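Side-chain contacts in citrate synthase (Pyrobaculum aerophilum, PDB 2IBP), which probably catalyses the condensation of oxaloacetate with acetyl-CoA and water to give citrate and CoA in the tricarboxylic acid cycle: residues E81-I84 / N85-K89; A151-L154 / V155-P159; D346-S349 / G350-F353. All blocks are in the same frame, centred on the assembly; numbering follows the deposited sequence.

Contact 1: E81-I84 / N85-K89; sequences EDYI and NRMKK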
ATOM      1  N   GLU A  81     -25.286  -6.081 -20.598  1.00 12.87           N
ATOM      2  CA  GLU A  81     -26.450  -6.370 -19.769  1.00 13.94           C
ATOM      3  C   GLU A  81     -26.073  -7.263 -18.587  1.00 11.03           C
ATOM      4  O   GLU A  81     -26.435  -6.985 -17.440  1.00 14.92           O
ATOM      5  CB  GLU A  81     -27.548  -7.041 -20.601  1.00 19.13           C
ATOM      6  CG  GLU A  81     -28.238  -6.103 -21.558  1.00 23.55           C
ATOM      7  CD  GLU A  81     -29.194  -6.814 -22.505  1.00 34.17           C
ATOM      8  OE1 GLU A  81     -29.192  -8.066 -22.545  1.00 31.43           O
ATOM      9  OE2 GLU A  81     -29.918  -6.110 -23.241  1.00 35.70           O
ATOM     10  N   ASP A  82     -25.348  -8.344 -18.861  1.00 11.92           N
ATOM     11  CA  ASP A  82     -24.935  -9.269 -17.813  1.00 12.52           C
ATOM     12  C   ASP A  82     -24.006  -8.595 -16.795  1.00 12.13           C
ATOM     13  O   ASP A  82     -24.129  -8.804 -15.593  1.00 12.16           O
ATOM     14  CB  ASP A  82     -24.273 -10.509 -18.405  1.00 18.63           C
ATOM     15  CG  ASP A  82     -25.244 -11.359 -19.216  1.00 23.45           C
ATOM     16  OD1 ASP A  82     -26.472 -11.127 -19.116  1.00 19.68           O
ATOM     17  OD2 ASP A  82     -24.765 -12.275 -19.924  1.00 19.54           O
ATOM     18  N   TYR A  83     -23.066  -7.806 -17.298  1.00 11.89           N
ATOM     19  CA  TYR A  83     -22.117  -7.071 -16.450  1.00  8.69           C
ATOM     20  C   TYR A  83     -22.864  -6.089 -15.534  1.00  8.98           C
ATOM     21  O   TYR A  83     -22.605  -6.016 -14.314  1.00 11.31           O
ATOM     22  CB  TYR A  83     -21.140  -6.318 -17.352  1.00 11.68           C
ATOM     23  CG  TYR A  83     -20.160  -5.425 -16.625  1.00  9.50           C
ATOM     24  CD1 TYR A  83     -19.038  -5.957 -16.020  1.00 12.26           C
ATOM     25  CD2 TYR A  83     -20.256  -4.048 -16.723  1.00  7.90           C
ATOM     26  CE1 TYR A  83     -18.105  -5.123 -15.390  1.00  9.99           C
ATOM     27  CE2 TYR A  83     -19.349  -3.212 -16.095  1.00 10.56           C
ATOM     28  CZ  TYR A  83     -18.272  -3.753 -15.447  1.00 10.83           C
ATOM     29  OH  TYR A  83     -17.316  -2.929 -14.866  1.00 14.56           O
ATOM     30  N   ILE A  84     -23.753  -5.312 -16.129  1.00 11.33           N
ATOM     31  CA  ILE A  84     -24.535  -4.350 -15.359  1.00 11.02           C
ATOM     32  C   ILE A  84     -25.297  -5.058 -14.253  1.00 13.53           C
ATOM     33  O   ILE A  84     -25.291  -4.617 -13.105  1.00 11.54           O
ATOM     34  CB  ILE A  84     -25.452  -3.535 -16.272  1.00 11.19           C
ATOM     35  CG1 ILE A  84     -24.603  -2.533 -17.078  1.00 14.61           C
ATOM     36  CG2 ILE A  84     -26.534  -2.857 -15.472  1.00 11.49           C
ATOM     37  CD1 ILE A  84     -25.380  -1.713 -18.074  1.00 16.42           C
ATOM     38  N   ASN A  85     -25.893  -6.210 -14.566  1.00  9.85           N
ATOM     39  CA  ASN A  85     -26.617  -6.965 -13.550  1.00 10.09           C
ATOM     40  C   ASN A  85     -25.722  -7.517 -12.448  1.00  8.00           C
ATOM     41  O   ASN A  85     -26.098  -7.502 -11.290  1.00 10.50           O
ATOM     42  CB  ASN A  85     -27.398  -8.094 -14.190  1.00 12.69           C
ATOM     43  CG  ASN A  85     -28.728  -7.632 -14.748  1.00 19.23           C
ATOM     44  OD1 ASN A  85     -29.294  -6.641 -14.285  1.00 18.34           O
ATOM     45  ND2 ASN A  85     -29.269  -8.387 -15.699  1.00 18.52           N
ATOM     46  N   ARG A  86     -24.521  -7.964 -12.797  1.00 10.34           N
ATOM     47  CA  ARG A  86     -23.593  -8.459 -11.793  1.00 10.15           C
ATOM     48  C   ARG A  86     -23.178  -7.309 -10.891  1.00 10.13           C
ATOM     49  O   ARG A  86     -23.199  -7.425  -9.672  1.00 11.60           O
ATOM     50  CB  ARG A  86     -22.341  -9.089 -12.427  1.00 11.45           C
ATOM     51  CG  ARG A  86     -22.600 -10.399 -13.161  1.00 13.52           C
ATOM     52  CD  ARG A  86     -21.288 -11.107 -13.502  1.00 15.44           C
ATOM     53  NE  ARG A  86     -20.380 -10.314 -14.331  1.00 10.87           N
ATOM     54  CZ  ARG A  86     -20.367 -10.317 -15.653  1.00 13.27           C
ATOM     55  NH1 ARG A  86     -21.308 -10.985 -16.332  1.00 15.64           N
ATOM     56  NH2 ARG A  86     -19.483  -9.583 -16.303  1.00 14.00           N
ATOM     57  N   MET A  87     -22.865  -6.174 -11.505  1.00 12.10           N
ATOM     58  CA  MET A  87     -22.437  -5.001 -10.741  1.00 11.73           C
ATOM     59  C   MET A  87     -23.546  -4.580  -9.781  1.00  8.05           C
ATOM     60  O   MET A  87     -23.291  -4.310  -8.626  1.00  9.89           O
ATOM     61  CB  MET A  87     -22.036  -3.855 -11.681  1.00 14.66           C
ATOM     62  CG  MET A  87     -20.908  -4.238 -12.627  1.00 18.68           C
ATOM     63  SD  MET A  87     -19.369  -4.391 -11.733  1.00 22.19           S
ATOM     64  CE  MET A  87     -19.031  -2.630 -11.734  1.00  9.98           C
ATOM     65  N   LYS A  88     -24.790  -4.581 -10.241  1.00  8.73           N
ATOM     66  CA  LYS A  88     -25.900  -4.215  -9.368  1.00  8.57           C
ATOM     67  C   LYS A  88     -25.993  -5.141  -8.161  1.00  6.49           C
ATOM     68  O   LYS A  88     -26.259  -4.690  -7.045  1.00 11.09           O
ATOM     69  CB  LYS A  88     -27.205  -4.183 -10.153  1.00 11.58           C
ATOM     70  CG  LYS A  88     -27.336  -2.966 -11.005  1.00 11.24           C
ATOM     71  CD  LYS A  88     -28.537  -3.026 -11.915  1.00 13.09           C
ATOM     72  CE  LYS A  88     -28.712  -1.717 -12.631  1.00 16.11           C
ATOM     73  NZ  LYS A  88     -29.916  -1.729 -13.491  1.00 19.15           N
ATOM     74  N   LYS A  89     -25.826  -6.444  -8.394  1.00 11.56           N
ATOM     75  CA  LYS A  89     -25.861  -7.439  -7.333  1.00 10.62           C
ATOM     76  C   LYS A  89     -24.700  -7.215  -6.350  1.00 10.38           C
ATOM     77  O   LYS A  89     -24.843  -7.429  -5.149  1.00 13.47           O
ATOM     78  CB  LYS A  89     -25.736  -8.844  -7.923  1.00 15.67           C
ATOM     79  CG  LYS A  89     -25.848  -9.963  -6.903  1.00 29.95           C
ATOM     80  CD  LYS A  89     -25.716 -11.341  -7.558  1.00 34.85           C
ATOM     81  CE  LYS A  89     -24.322 -11.554  -8.152  1.00 46.09           C
ATOM     82  NZ  LYS A  89     -24.139 -12.934  -8.692  1.00 47.90           N
TER
HETATM   83  O   HOH W   1     -27.921 -10.860 -16.504  1.00 27.55           O
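One face of the Tyr83 ring is covered by Met87, and the edge of the same ring meets Arg86. Met87 CG sits almost straight above the ring, 3.8 Å from its centroid and 8° off the normal, as a CH-pi contact. The sulfur follows obliquely, with SD 4.3 Å from the centroid of the Tyr83 ring. Two bends, at chi2 and chi3, fold the methionine along the ring, and its CE ends 3.6 Å from Tyr83 OH. At the edge, Arg86 NH2 lies in the ring plane, 3.7 Å from Tyr83 CD1. The guanidinium is turned 72° against the ring, and one of its faces rests on Tyr83 CA. Its NE forms a salt bridge with Glu152 of helix 141-169, while Tyr83 OH is hydrogen-bonded to Ser66.

Ile84 and Lys88 also run side by side, pointing the same way. Ile84 CG2 touches Lys88 CE at 3.8 Å. A water joins the side chains of Asp82 and Asn85: it donates to Asp82 OD1 (3.0 Å) and accepts from Asn85 ND2 (2.9 Å).

Four backbone bonds connect the two segments, including Met87 N to Tyr83 O at 2.8 Å. These i to i+4 bonds make the stretch regular alpha helix. Tyr83 and Met87 form an i to i+4 Met-aromatic pair on the buried side of helix 77-90.

Contact 2: A151-L154 / V155-P159; sequences AEKL and VAKMP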
ATOM      1  N   ALA A 151     -12.568  -8.081  -9.126  1.00  8.01           N
ATOM      2  CA  ALA A 151     -12.346  -6.758  -9.717  1.00  9.40           C
ATOM      3  C   ALA A 151     -13.691  -6.049  -9.933  1.00  9.85           C
ATOM      4  O   ALA A 151     -13.858  -4.882  -9.554  1.00  8.97           O
ATOM      5  CB  ALA A 151     -11.561  -6.860 -11.015  1.00 11.40           C
ATOM      6  N   GLU A 152     -14.674  -6.762 -10.480  1.00  8.05           N
ATOM      7  CA  GLU A 152     -16.012  -6.188 -10.661  1.00  8.03           C
ATOM      8  C   GLU A 152     -16.642  -5.768  -9.326  1.00  5.67           C
ATOM      9  O   GLU A 152     -17.222  -4.697  -9.209  1.00  9.45           O
ATOM     10  CB  GLU A 152     -16.935  -7.190 -11.369  1.00  9.05           C
ATOM     11  CG  GLU A 152     -16.557  -7.440 -12.785  1.00 10.78           C
ATOM     12  CD  GLU A 152     -17.526  -8.353 -13.509  1.00 14.42           C
ATOM     13  OE1 GLU A 152     -18.513  -8.824 -12.889  1.00 16.35           O
ATOM     14  OE2 GLU A 152     -17.316  -8.551 -14.719  1.00 13.95           O
ATOM     15  N   LYS A 153     -16.466  -6.588  -8.301  1.00  5.91           N
ATOM     16  CA  LYS A 153     -17.025  -6.292  -6.999  1.00  9.48           C
ATOM     17  C   LYS A 153     -16.431  -5.019  -6.446  1.00  9.03           C
ATOM     18  O   LYS A 153     -17.132  -4.204  -5.861  1.00  8.66           O
ATOM     19  CB  LYS A 153     -16.789  -7.422  -6.023  1.00 10.96           C
ATOM     20  CG  LYS A 153     -17.633  -8.633  -6.288  1.00 12.24           C
ATOM     21  CD  LYS A 153     -17.229  -9.728  -5.361  1.00 12.16           C
ATOM     22  CE  LYS A 153     -17.983 -10.990  -5.598  1.00 20.29           C
ATOM     23  NZ  LYS A 153     -17.411 -12.037  -4.699  1.00 17.52           N
ATOM     24  N   LEU A 154     -15.117  -4.869  -6.578  1.00  7.86           N
ATOM     25  CA  LEU A 154     -14.457  -3.651  -6.079  1.00  8.32           C
ATOM     26  C   LEU A 154     -14.978  -2.376  -6.775  1.00 10.37           C
ATOM     27  O   LEU A 154     -15.216  -1.347  -6.139  1.00  8.58           O
ATOM     28  CB  LEU A 154     -12.944  -3.799  -6.261  1.00  7.86           C
ATOM     29  CG  LEU A 154     -12.312  -4.645  -5.152  1.00  8.59           C
ATOM     30  CD1 LEU A 154     -11.017  -5.314  -5.565  1.00  9.06           C
ATOM     31  CD2 LEU A 154     -12.115  -3.834  -3.865  1.00  9.24           C
ATOM     32  N   VAL A 155     -15.174  -2.460  -8.077  1.00  7.78           N
ATOM     33  CA  VAL A 155     -15.685  -1.325  -8.835  1.00  6.63           C
ATOM     34  C   VAL A 155     -17.138  -1.044  -8.395  1.00  8.43           C
ATOM     35  O   VAL A 155     -17.541   0.102  -8.198  1.00  8.48           O
ATOM     36  CB  VAL A 155     -15.611  -1.628 -10.331  1.00  7.92           C
ATOM     37  CG1 VAL A 155     -16.309  -0.522 -11.148  1.00  8.66           C
ATOM     38  CG2 VAL A 155     -14.157  -1.798 -10.751  1.00  8.86           C
ATOM     39  N   ALA A 156     -17.915  -2.103  -8.213  1.00  5.67           N
ATOM     40  CA  ALA A 156     -19.318  -1.947  -7.829  1.00  8.05           C
ATOM     41  C   ALA A 156     -19.553  -1.421  -6.430  1.00  7.89           C
ATOM     42  O   ALA A 156     -20.522  -0.707  -6.186  1.00  9.15           O
ATOM     43  CB  ALA A 156     -20.054  -3.284  -8.005  1.00  6.38           C
ATOM     44  N   LYS A 157     -18.673  -1.800  -5.505  1.00  6.60           N
ATOM     45  CA  LYS A 157     -18.863  -1.507  -4.104  1.00  5.35           C
ATOM     46  C   LYS A 157     -18.341  -0.154  -3.667  1.00  4.21           C
ATOM     47  O   LYS A 157     -18.806   0.376  -2.655  1.00  7.04           O
ATOM     48  CB  LYS A 157     -18.219  -2.600  -3.257  1.00  6.27           C
ATOM     49  CG  LYS A 157     -18.894  -3.944  -3.438  1.00  8.15           C
ATOM     50  CD  LYS A 157     -18.124  -5.064  -2.801  1.00  8.78           C
ATOM     51  CE  LYS A 157     -18.788  -6.393  -3.133  1.00 11.87           C
ATOM     52  NZ  LYS A 157     -20.075  -6.571  -2.436  1.00  9.56           N
ATOM     53  N   MET A 158     -17.362   0.389  -4.382  1.00  6.27           N
ATOM     54  CA  MET A 158     -16.739   1.626  -3.910  1.00  7.65           C
ATOM     55  C   MET A 158     -17.759   2.735  -3.608  1.00  6.81           C
ATOM     56  O   MET A 158     -17.705   3.347  -2.544  1.00  7.55           O
ATOM     57  CB  MET A 158     -15.652   2.099  -4.851  1.00 11.16           C
ATOM     58  CG  MET A 158     -14.660   3.020  -4.202  1.00 14.37           C
ATOM     59  SD  MET A 158     -13.647   2.167  -2.968  1.00 15.08           S
ATOM     60  CE  MET A 158     -12.767   1.004  -3.961  1.00 14.71           C
ATOM     61  N   PRO A 159     -18.731   2.975  -4.507  1.00  5.68           N
ATOM     62  CA  PRO A 159     -19.683   4.048  -4.189  1.00  6.64           C
ATOM     63  C   PRO A 159     -20.521   3.770  -2.956  1.00  5.53           C
ATOM     64  O   PRO A 159     -20.941   4.696  -2.265  1.00  7.80           O
ATOM     65  CB  PRO A 159     -20.572   4.108  -5.438  1.00  5.57           C
ATOM     66  CG  PRO A 159     -19.725   3.504  -6.522  1.00  7.66           C
ATOM     67  CD  PRO A 159     -18.989   2.407  -5.840  1.00  6.79           C
TER
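Lys153 and Lys157 stand one turn apart on helix 141-169, and Lys157 N donates to Lys153 O at 2.9 Å. It is one of four successive i to i+4 bonds that define this stretch as alpha helix. Ala156 N to Glu152 O is also 2.9 Å. The last of the four is the longest, Met158 N to Leu154 O at 3.3 Å. It and the Lys157 bond are both bent, with N-H...O angles of about 140°, while the two before them are straighter. The next residue is Pro159, whose nitrogen has no hydrogen to give, and the helix is kinked there.

The charged ends all have partners outside the stretch. Lys153 NZ forms salt bridges with Asp126 and Asp124. Lys157 NZ forms one with Glu120 and a hydrogen bond to the carbonyl oxygen of Tyr90. OE2 of the buried Glu152 is hydrogen-bonded to the hydroxyl of Tyr71.

The two lysines lie side by side and point the same way. Lys153 is extended beyond CG. Lys157 is extended as far as CE, and its last torsion (chi4 -71°) turns NZ aside. Its CE rests against Lys153 CB at 3.7 Å. The two ammonium nitrogens, Lys153 NZ and Lys157 NZ, stay 6.5 Å apart. The acids around them probably offset the like charges.

Helices 77-90, 62-71, 233-244 and 363-382 all pack on this part of the helix. Leu154 faces 233-244, and Met158 reaches both 233-244 and 363-382. Within the stretch, Ala156 CB lies 3.4 Å from Glu152 O. Val155 has CG2 anti to its carbonyl carbon, beside the backbone N, which places that methyl 3.3 Å from Ala151 O.

Contact 3: D346-S349 / G350-F353; sequences DFWS and GIAF
This contact is the entry into helix 349-356, just after Asp346, a predicted active-site residue of citrate synthase. Trp348 and Ile351 touch across it. Their side chains lie alongside each other, pointing the same way, and Trp348 CE3 is 4.0 Å from Ile351 CD1. The methyl meets the indole obliquely. Ile351 CG1 is anti to the carbonyl carbon (chi1 -63°), and CG1 and CD1 run past Trp348 O toward the indole.

Trp348 O takes two donors. Ile351 N gives it an i to i+3 bond of 3.2 Å, coming from 38° out of the carbonyl plane. A water also donates to it at 2.7 Å and accepts from Ala352 N. That water thus links Trp348 O to the NH four residues on.

A second water does the same two residues earlier. It accepts from Gly350 N at 2.9 Å and donates to Asp346 O. Water therefore bridges two i to i+4 pairs at this helix entry. The second bridge ties the backbone of Asp346 to the first turn; the Asp346 side chain lies against Ala252 and Asn253 of helix 252-263.

Ser349 OG sits between its own N and carbonyl carbon (chi1 73°) and is hydrogen-bonded to Asn253 of that helix. The carbonyl oxygen of Ser349 lies over one face of the Phe353 ring, toward the rim, 3.7 Å from Phe353 CD2. An edge-to-face contact joins the Phe353 ring to Phe363.

Phe347 and Trp348 also meet: Phe347 CD2 is 3.5 Å above the indole plane. Helices 297-313 and 319-332 both pack on Trp348, and its NE1 bonds to the hydroxyl of Tyr295.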
ATOM      1  N   ASP A 346      -8.503  19.337 -12.633  1.00 10.44           N
ATOM      2  CA  ASP A 346      -8.697  19.838 -11.267  1.00 11.35           C
ATOM      3  C   ASP A 346      -9.158  21.304 -11.239  1.00 10.42           C
ATOM      4  O   ASP A 346      -9.704  21.779 -10.249  1.00 12.71           O
ATOM      5  CB  ASP A 346      -7.409  19.693 -10.461  1.00 14.30           C
ATOM      6  CG  ASP A 346      -6.965  18.252 -10.321  1.00 27.24           C
ATOM      7  OD1 ASP A 346      -7.837  17.349 -10.349  1.00 22.57           O
ATOM      8  OD2 ASP A 346      -5.741  18.029 -10.184  1.00 19.35           O
ATOM      9  N   PHE A 347      -8.874  22.027 -12.316  1.00  8.06           N
ATOM     10  CA  PHE A 347      -9.265  23.425 -12.420  1.00  7.12           C
ATOM     11  C   PHE A 347     -10.779  23.574 -12.371  1.00  9.74           C
ATOM     12  O   PHE A 347     -11.295  24.596 -11.883  1.00  9.74           O
ATOM     13  CB  PHE A 347      -8.718  23.986 -13.730  1.00  7.64           C
ATOM     14  CG  PHE A 347      -8.908  25.463 -13.903  1.00  9.19           C
ATOM     15  CD1 PHE A 347      -7.906  26.346 -13.549  1.00 12.22           C
ATOM     16  CD2 PHE A 347     -10.051  25.964 -14.492  1.00  8.16           C
ATOM     17  CE1 PHE A 347      -8.066  27.691 -13.746  1.00 11.35           C
ATOM     18  CE2 PHE A 347     -10.209  27.307 -14.675  1.00 11.31           C
ATOM     19  CZ  PHE A 347      -9.210  28.167 -14.308  1.00  9.97           C
ATOM     20  N   TRP A 348     -11.487  22.543 -12.829  1.00  8.50           N
ATOM     21  CA  TRP A 348     -12.924  22.595 -12.977  1.00  8.26           C
ATOM     22  C   TRP A 348     -13.728  21.622 -12.142  1.00  8.87           C
ATOM     23  O   TRP A 348     -14.850  21.922 -11.777  1.00 10.52           O
ATOM     24  CB  TRP A 348     -13.309  22.247 -14.428  1.00  9.95           C
ATOM     25  CG  TRP A 348     -12.846  23.200 -15.445  1.00 10.00           C
ATOM     26  CD1 TRP A 348     -11.800  23.052 -16.290  1.00 10.17           C
ATOM     27  CD2 TRP A 348     -13.379  24.509 -15.684  1.00  7.13           C
ATOM     28  NE1 TRP A 348     -11.670  24.166 -17.082  1.00 11.25           N
ATOM     29  CE2 TRP A 348     -12.620  25.083 -16.722  1.00  7.98           C
ATOM     30  CE3 TRP A 348     -14.447  25.233 -15.148  1.00  8.71           C
ATOM     31  CZ2 TRP A 348     -12.884  26.355 -17.226  1.00  8.92           C
ATOM     32  CZ3 TRP A 348     -14.697  26.497 -15.638  1.00 11.13           C
ATOM     33  CH2 TRP A 348     -13.915  27.040 -16.669  1.00  8.65           C
ATOM     34  N   SER A 349     -13.169  20.433 -11.886  1.00  9.12           N
ATOM     35  CA  SER A 349     -13.964  19.321 -11.362  1.00 10.60           C
ATOM     36  C   SER A 349     -14.594  19.416  -9.984  1.00  8.70           C
ATOM     37  O   SER A 349     -15.549  18.699  -9.716  1.00 14.46           O
ATOM     38  CB  SER A 349     -13.180  18.022 -11.458  1.00  8.27           C
ATOM     39  OG  SER A 349     -12.166  17.999 -10.492  1.00  8.24           O
ATOM     40  N   GLY A 350     -14.119  20.326  -9.133  1.00  7.49           N
ATOM     41  CA  GLY A 350     -14.708  20.493  -7.811  1.00 10.42           C
ATOM     42  C   GLY A 350     -15.950  21.355  -7.794  1.00  8.22           C
ATOM     43  O   GLY A 350     -16.736  21.309  -6.847  1.00  8.90           O
ATOM     44  N   ILE A 351     -16.178  22.087  -8.878  1.00  9.12           N
ATOM     45  CA  ILE A 351     -17.291  23.036  -8.928  1.00  9.33           C
ATOM     46  C   ILE A 351     -18.658  22.364  -8.857  1.00  7.41           C
ATOM     47  O   ILE A 351     -19.476  22.661  -7.980  1.00  8.29           O
ATOM     48  CB  ILE A 351     -17.182  23.932 -10.158  1.00 10.35           C
ATOM     49  CG1 ILE A 351     -15.898  24.786 -10.070  1.00  9.48           C
ATOM     50  CG2 ILE A 351     -18.447  24.792 -10.293  1.00 10.54           C
ATOM     51  CD1 ILE A 351     -15.599  25.597 -11.313  1.00 13.74           C
ATOM     52  N   ALA A 352     -18.886  21.392  -9.730  1.00 10.27           N
ATOM     53  CA  ALA A 352     -20.147  20.683  -9.729  1.00 12.29           C
ATOM     54  C   ALA A 352     -20.350  19.946  -8.413  1.00  8.40           C
ATOM     55  O   ALA A 352     -21.421  20.045  -7.816  1.00 11.25           O
ATOM     56  CB  ALA A 352     -20.216  19.723 -10.909  1.00 13.65           C
ATOM     57  N   PHE A 353     -19.304  19.271  -7.913  1.00 10.90           N
ATOM     58  CA  PHE A 353     -19.428  18.528  -6.654  1.00  9.89           C
ATOM     59  C   PHE A 353     -19.863  19.470  -5.544  1.00  7.40           C
ATOM     60  O   PHE A 353     -20.738  19.159  -4.746  1.00 10.14           O
ATOM     61  CB  PHE A 353     -18.113  17.901  -6.185  1.00 11.18           C
ATOM     62  CG  PHE A 353     -17.604  16.755  -7.021  1.00 12.60           C
ATOM     63  CD1 PHE A 353     -18.443  15.975  -7.779  1.00 14.21           C
ATOM     64  CD2 PHE A 353     -16.280  16.365  -6.889  1.00 13.42           C
ATOM     65  CE1 PHE A 353     -17.930  14.898  -8.513  1.00 21.02           C
ATOM     66  CE2 PHE A 353     -15.774  15.284  -7.587  1.00 14.90           C
ATOM     67  CZ  PHE A 353     -16.608  14.536  -8.365  1.00 11.08           C
TER
HETATM   68  O   HOH W   2     -12.062  22.297  -9.000  1.00 11.61           O
HETATM   69  O   HOH W   3     -17.314  20.916 -12.024  1.00 12.42           O

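How the contacts relate
Contacts 1 and 2 touch each other, with centres about 11 Å apart. The join is the salt bridge from Arg86 NE to Glu152 OE1, 2.8 Å long. Beside it, Met87 SD lies 3.3 Å from Glu152 O, so helix 77-90 packs directly on helix 141-169. Both lie away from the predicted active site and the magnesium-binding residues. Contact 3 stands apart: its nearest atoms are about 12 Å from contact 2 and about 18 Å from contact 1. It alone contains a predicted active-site residue, Asp346. The side chain of Trp348 is about 7 Å from that of Glu304, a magnesium-binding residue, and about 12 Å from a bound magnesium ion.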